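Local coordinates for protein cadherin-related family member 2 (Mus musculus, PDB 5CYX) that probably forms calcium-dependent heterophilic complexes with CDHR5 on adjacent microvilli through its extracellular cadherin repeats, and so controls microvillar packing at the apical membrane of epithelial cells, at residues A[66-78]-A[89-101]. Sequence-based numbering, arbitrary orientation.
Sequences LDFETVPFFKITI and AEMQVIVEDRNDN. With CA (calcium ion), chain C; CA (calcium ion), chain B; CA (calcium ion), chain D.
F74 and V93 face each other as a hydrogen-bonded pair of the antiparallel hairpin 73-81/86-96, in the beta sandwich of the first cadherin repeat. F74 N reaches V93 O, and V93 N returns to F74 O at 2.8 Å. The tightly packed side of this hairpin carries F74, I76, I78, M91 and V93. With CG held between the backbone N and the carbonyl carbon (chi1 60°), the F74 ring comes to lie beside V93, whose CB sits over one ring face, 4.0 Å from the centroid. Further along, I76 CG1 and I78 CD1 both close on M91 CB, each at 3.8 Å.

The other side is looser: the exposed K75 and E90 keep NZ and OE1 5.3 Å apart, too far for a salt bridge, while F73 and I94 pack against N196 of a neighbouring subunit.

Just before strand 73-81, P72 O still accepts from V95 N. The DFE and DRNDN sequences supply ligands to three calcium ions at the junction with the second repeat; E18 and D133 complete the one bound by D97, while N99 and N101 bind another. The F68 ring lies beside D97, whose CB sits over its face, 3.8 Å from the centroid, and whose carboxylate stacks on it with the planes 23° apart. With an alanine here instead of the phenylalanine, a gap would probably open beside D97 CB and V95, and the carboxylate would lose its flat stacking surface, although T134 also holds its OD2. D100 splits its oxygens between two ions, whereas E69 OE1 bridges both, at 2.4 Å from the ion it shares with D67 and 2.7 Å from the one bound by D97 OD1.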
loop_
_atom_site.group_PDB
_atom_site.type_symbol
_atom_site.label_atom_id
_atom_site.label_comp_id
_atom_site.label_asym_id
_atom_site.label_seq_id
_atom_site.Cartn_x
_atom_site.Cartn_y
_atom_site.Cartn_z
ATOM N N LEU A 66 -27.653 -1.037 30.854
ATOM C CA LEU A 66 -26.245 -1.193 30.998
ATOM C C LEU A 66 -25.582 -0.628 29.770
ATOM O O LEU A 66 -26.157 -0.693 28.679
ATOM C CB LEU A 66 -25.897 -2.695 31.043
ATOM C CG LEU A 66 -26.367 -3.493 32.249
ATOM C CD1 LEU A 66 -25.934 -4.946 32.109
ATOM C CD2 LEU A 66 -25.812 -2.925 33.542
ATOM N N ASP A 67 -24.356 -0.135 29.920
ATOM C CA ASP A 67 -23.656 0.491 28.812
ATOM C C ASP A 67 -22.172 0.472 29.094
ATOM O O ASP A 67 -21.662 1.255 29.895
ATOM C CB ASP A 67 -24.157 1.965 28.600
ATOM C CG ASP A 67 -23.494 2.629 27.387
ATOM O OD1 ASP A 67 -22.923 1.941 26.506
ATOM O OD2 ASP A 67 -23.481 3.841 27.314
ATOM N N PHE A 68 -21.486 -0.456 28.447
ATOM C CA PHE A 68 -20.080 -0.633 28.619
ATOM C C PHE A 68 -19.314 0.637 28.307
ATOM O O PHE A 68 -18.352 0.956 28.995
ATOM C CB PHE A 68 -19.572 -1.727 27.691
ATOM C CG PHE A 68 -18.099 -1.942 27.799
ATOM C CD1 PHE A 68 -17.584 -2.681 28.855
ATOM C CD2 PHE A 68 -17.219 -1.415 26.855
ATOM C CE1 PHE A 68 -16.218 -2.910 28.948
ATOM C CE2 PHE A 68 -15.858 -1.634 26.951
ATOM C CZ PHE A 68 -15.367 -2.358 28.011
ATOM N N GLU A 69 -19.752 1.357 27.279
ATOM C CA GLU A 69 -19.039 2.557 26.844
ATOM C C GLU A 69 -18.963 3.667 27.917
ATOM O O GLU A 69 -17.992 4.442 27.907
ATOM C CB GLU A 69 -19.648 3.118 25.555
ATOM C CG GLU A 69 -19.194 2.398 24.303
ATOM C CD GLU A 69 -19.601 0.909 24.238
ATOM O OE1 GLU A 69 -20.761 0.534 24.390
ATOM O OE2 GLU A 69 -18.762 0.070 24.032
ATOM N N THR A 70 -19.925 3.718 28.843
ATOM C CA THR A 70 -19.895 4.710 29.959
ATOM C C THR A 70 -19.604 4.115 31.340
ATOM O O THR A 70 -18.849 4.709 32.095
ATOM C CB THR A 70 -21.205 5.487 30.083
ATOM O OG1 THR A 70 -22.219 4.761 29.410
ATOM C CG2 THR A 70 -21.111 6.843 29.433
ATOM N N VAL A 71 -20.216 2.982 31.686
ATOM C CA VAL A 71 -20.021 2.378 33.000
ATOM C C VAL A 71 -19.631 0.896 32.827
ATOM O O VAL A 71 -20.468 -0.005 32.845
ATOM C CB VAL A 71 -21.231 2.553 33.925
ATOM C CG1 VAL A 71 -20.881 2.024 35.313
ATOM C CG2 VAL A 71 -21.631 4.046 34.053
ATOM N N PRO A 72 -18.340 0.651 32.639
ATOM C CA PRO A 72 -17.832 -0.694 32.410
ATOM C C PRO A 72 -17.938 -1.684 33.603
ATOM O O PRO A 72 -18.020 -2.918 33.380
ATOM C CB PRO A 72 -16.374 -0.458 32.002
ATOM C CG PRO A 72 -16.023 0.877 32.530
ATOM C CD PRO A 72 -17.289 1.679 32.539
ATOM N N PHE A 73 -17.933 -1.148 34.825
ATOM C CA PHE A 73 -18.127 -1.929 36.037
ATOM C C PHE A 73 -18.693 -1.031 37.105
ATOM O O PHE A 73 -18.575 0.184 37.011
ATOM C CB PHE A 73 -16.795 -2.616 36.492
ATOM C CG PHE A 73 -15.700 -1.646 36.851
ATOM C CD1 PHE A 73 -14.840 -1.153 35.871
ATOM C CD2 PHE A 73 -15.555 -1.189 38.159
ATOM C CE1 PHE A 73 -13.837 -0.215 36.189
ATOM C CE2 PHE A 73 -14.560 -0.241 38.497
ATOM C CZ PHE A 73 -13.712 0.261 37.504
ATOM N N PHE A 74 -19.326 -1.607 38.112
ATOM C CA PHE A 74 -19.766 -0.841 39.273
ATOM C C PHE A 74 -20.083 -1.793 40.426
ATOM O O PHE A 74 -20.231 -2.983 40.209
ATOM C CB PHE A 74 -20.975 0.039 38.930
ATOM C CG PHE A 74 -22.170 -0.743 38.446
ATOM C CD1 PHE A 74 -22.321 -1.049 37.097
ATOM C CD2 PHE A 74 -23.127 -1.191 39.333
ATOM C CE1 PHE A 74 -23.413 -1.785 36.648
ATOM C CE2 PHE A 74 -24.237 -1.913 38.885
ATOM C CZ PHE A 74 -24.367 -2.224 37.542
ATOM N N LYS A 75 -20.126 -1.273 41.643
ATOM C CA LYS A 75 -20.453 -2.048 42.852
ATOM C C LYS A 75 -21.920 -1.918 43.275
ATOM O O LYS A 75 -22.549 -0.838 43.148
ATOM C CB LYS A 75 -19.648 -1.552 44.067
ATOM C CG LYS A 75 -18.208 -1.911 44.025
ATOM C CD LYS A 75 -17.450 -1.404 45.269
ATOM C CE LYS A 75 -15.936 -1.553 45.045
ATOM N NZ LYS A 75 -15.562 -2.792 44.263
ATOM N N ILE A 76 -22.409 -2.982 43.892
ATOM C CA ILE A 76 -23.707 -2.942 44.552
ATOM C C ILE A 76 -23.579 -3.514 45.948
ATOM O O ILE A 76 -22.675 -4.261 46.225
ATOM C CB ILE A 76 -24.791 -3.716 43.763
ATOM C CG1 ILE A 76 -24.306 -5.125 43.413
ATOM C CG2 ILE A 76 -25.135 -2.954 42.511
ATOM C CD1 ILE A 76 -25.368 -6.030 42.799
ATOM N N THR A 77 -24.495 -3.142 46.818
ATOM C CA THR A 77 -24.600 -3.749 48.129
ATOM C C THR A 77 -25.872 -4.619 48.134
ATOM O O THR A 77 -26.984 -4.130 47.856
ATOM C CB THR A 77 -24.605 -2.666 49.248
ATOM O OG1 THR A 77 -23.369 -1.929 49.190
ATOM C CG2 THR A 77 -24.730 -3.287 50.623
ATOM N N ILE A 78 -25.684 -5.889 48.431
ATOM C CA ILE A 78 -26.754 -6.825 48.623
ATOM C C ILE A 78 -26.946 -7.068 50.116
ATOM O O ILE A 78 -25.979 -7.197 50.864
ATOM C CB ILE A 78 -26.439 -8.159 47.912
ATOM C CG1 ILE A 78 -26.394 -7.931 46.396
ATOM C CG2 ILE A 78 -27.514 -9.197 48.242
ATOM C CD1 ILE A 78 -25.594 -8.971 45.658
ATOM N N ALA A 89 -23.246 -7.728 51.950
ATOM C CA ALA A 89 -21.959 -7.842 51.284
ATOM C C ALA A 89 -21.973 -7.005 50.001
ATOM O O ALA A 89 -23.030 -6.782 49.385
ATOM C CB ALA A 89 -21.658 -9.297 50.973
ATOM N N GLU A 90 -20.802 -6.522 49.615
ATOM C CA GLU A 90 -20.632 -5.877 48.321
ATOM C C GLU A 90 -20.386 -6.916 47.244
ATOM O O GLU A 90 -19.829 -7.976 47.503
ATOM C CB GLU A 90 -19.514 -4.851 48.351
ATOM C CG GLU A 90 -19.842 -3.690 49.278
ATOM C CD GLU A 90 -18.757 -2.639 49.335
ATOM O OE1 GLU A 90 -17.563 -2.992 49.195
ATOM O OE2 GLU A 90 -19.093 -1.455 49.541
ATOM N N MET A 91 -20.855 -6.597 46.047
ATOM C CA MET A 91 -20.749 -7.452 44.876
ATOM C C MET A 91 -20.336 -6.525 43.774
ATOM O O MET A 91 -20.863 -5.409 43.653
ATOM C CB MET A 91 -22.136 -7.996 44.537
ATOM C CG MET A 91 -22.217 -9.017 43.431
ATOM S SD MET A 91 -22.540 -10.648 44.139
ATOM C CE MET A 91 -21.336 -11.663 43.279
ATOM N N GLN A 92 -19.399 -6.955 42.968
ATOM C CA GLN A 92 -19.058 -6.214 41.786
ATOM C C GLN A 92 -19.815 -6.715 40.527
ATOM O O GLN A 92 -19.961 -7.912 40.322
ATOM C CB GLN A 92 -17.567 -6.283 41.545
ATOM C CG GLN A 92 -17.112 -5.244 40.537
ATOM C CD GLN A 92 -15.623 -5.305 40.300
ATOM O OE1 GLN A 92 -15.046 -6.395 40.153
ATOM N NE2 GLN A 92 -14.990 -4.138 40.230
ATOM N N VAL A 93 -20.244 -5.760 39.699
ATOM C CA VAL A 93 -20.838 -6.025 38.406
ATOM C C VAL A 93 -19.823 -5.675 37.301
ATOM O O VAL A 93 -19.447 -4.525 37.171
ATOM C CB VAL A 93 -22.164 -5.263 38.236
ATOM C CG1 VAL A 93 -22.791 -5.600 36.906
ATOM C CG2 VAL A 93 -23.111 -5.607 39.361
ATOM N N ILE A 94 -19.322 -6.696 36.576
ATOM C CA ILE A 94 -18.568 -6.487 35.358
ATOM C C ILE A 94 -19.584 -6.398 34.202
ATOM O O ILE A 94 -20.376 -7.327 33.994
ATOM C CB ILE A 94 -17.545 -7.623 35.133
ATOM C CG1 ILE A 94 -16.625 -7.824 36.360
ATOM C CG2 ILE A 94 -16.686 -7.382 33.902
ATOM C CD1 ILE A 94 -15.988 -6.534 36.872
ATOM N N VAL A 95 -19.590 -5.287 33.470
ATOM C CA VAL A 95 -20.388 -5.151 32.249
ATOM C C VAL A 95 -19.523 -5.552 31.068
ATOM O O VAL A 95 -18.440 -5.016 30.893
ATOM C CB VAL A 95 -20.927 -3.718 32.073
ATOM C CG1 VAL A 95 -21.808 -3.603 30.829
ATOM C CG2 VAL A 95 -21.764 -3.325 33.274
ATOM N N GLU A 96 -19.953 -6.539 30.289
ATOM C CA GLU A 96 -19.221 -6.949 29.091
ATOM C C GLU A 96 -19.619 -6.155 27.839
ATOM O O GLU A 96 -20.826 -5.942 27.544
ATOM C CB GLU A 96 -19.436 -8.426 28.779
ATOM C CG GLU A 96 -18.701 -9.376 29.692
ATOM C CD GLU A 96 -18.672 -10.812 29.158
ATOM O OE1 GLU A 96 -19.674 -11.226 28.508
ATOM O OE2 GLU A 96 -17.645 -11.507 29.406
ATOM N N ASP A 97 -18.601 -5.808 27.066
ATOM C CA ASP A 97 -18.760 -5.092 25.824
ATOM C C ASP A 97 -19.520 -5.970 24.819
ATOM O O ASP A 97 -19.269 -7.202 24.733
ATOM C CB ASP A 97 -17.379 -4.700 25.227
ATOM C CG ASP A 97 -17.493 -3.666 24.083
ATOM O OD1 ASP A 97 -18.521 -2.937 23.988
ATOM O OD2 ASP A 97 -16.559 -3.629 23.239
ATOM N N ARG A 98 -20.461 -5.344 24.106
ATOM C CA ARG A 98 -21.084 -6.008 22.905
ATOM C C ARG A 98 -21.043 -5.021 21.708
ATOM O O ARG A 98 -20.865 -3.760 21.892
ATOM C CB ARG A 98 -22.490 -6.453 23.227
ATOM C CG ARG A 98 -22.586 -7.560 24.265
ATOM C CD ARG A 98 -22.374 -8.893 23.600
ATOM N NE ARG A 98 -22.372 -10.003 24.537
ATOM C CZ ARG A 98 -21.336 -10.434 25.233
ATOM N NH1 ARG A 98 -21.479 -11.480 26.023
ATOM N NH2 ARG A 98 -20.152 -9.845 25.172
ATOM N N ASN A 99 -21.144 -5.555 20.494
ATOM C CA ASN A 99 -21.043 -4.728 19.312
ATOM C C ASN A 99 -22.349 -3.954 19.022
ATOM O O ASN A 99 -23.112 -4.320 18.091
ATOM C CB ASN A 99 -20.617 -5.531 18.113
ATOM C CG ASN A 99 -20.163 -4.688 16.985
ATOM O OD1 ASN A 99 -19.998 -3.476 17.121
ATOM N ND2 ASN A 99 -19.989 -5.301 15.853
ATOM N N ASP A 100 -22.577 -2.898 19.813
ATOM C CA ASP A 100 -23.741 -2.016 19.645
ATOM C C ASP A 100 -23.326 -0.658 19.104
ATOM O O ASP A 100 -24.161 0.211 19.046
ATOM C CB ASP A 100 -24.477 -1.807 20.993
ATOM C CG ASP A 100 -23.522 -1.238 22.114
ATOM O OD1 ASP A 100 -22.287 -1.245 21.960
ATOM O OD2 ASP A 100 -24.002 -0.731 23.126
ATOM N N ASN A 101 -22.044 -0.412 18.769
ATOM C CA ASN A 101 -21.760 0.883 18.098
ATOM C C ASN A 101 -21.318 0.698 16.656
ATOM O O ASN A 101 -20.786 -0.369 16.322
ATOM C CB ASN A 101 -20.765 1.728 18.867
ATOM C CG ASN A 101 -21.360 2.322 20.114
ATOM O OD1 ASN A 101 -22.108 3.312 20.050
ATOM N ND2 ASN A 101 -21.056 1.739 21.243
HETATM CA CA CA C . -20.255 -1.712 23.059
HETATM CA CA CA B . -23.164 0.499 24.720
HETATM CA CA CA D . -18.804 -1.566 16.588
HETATM O O HOH W 1 -23.597 2.370 23.178
#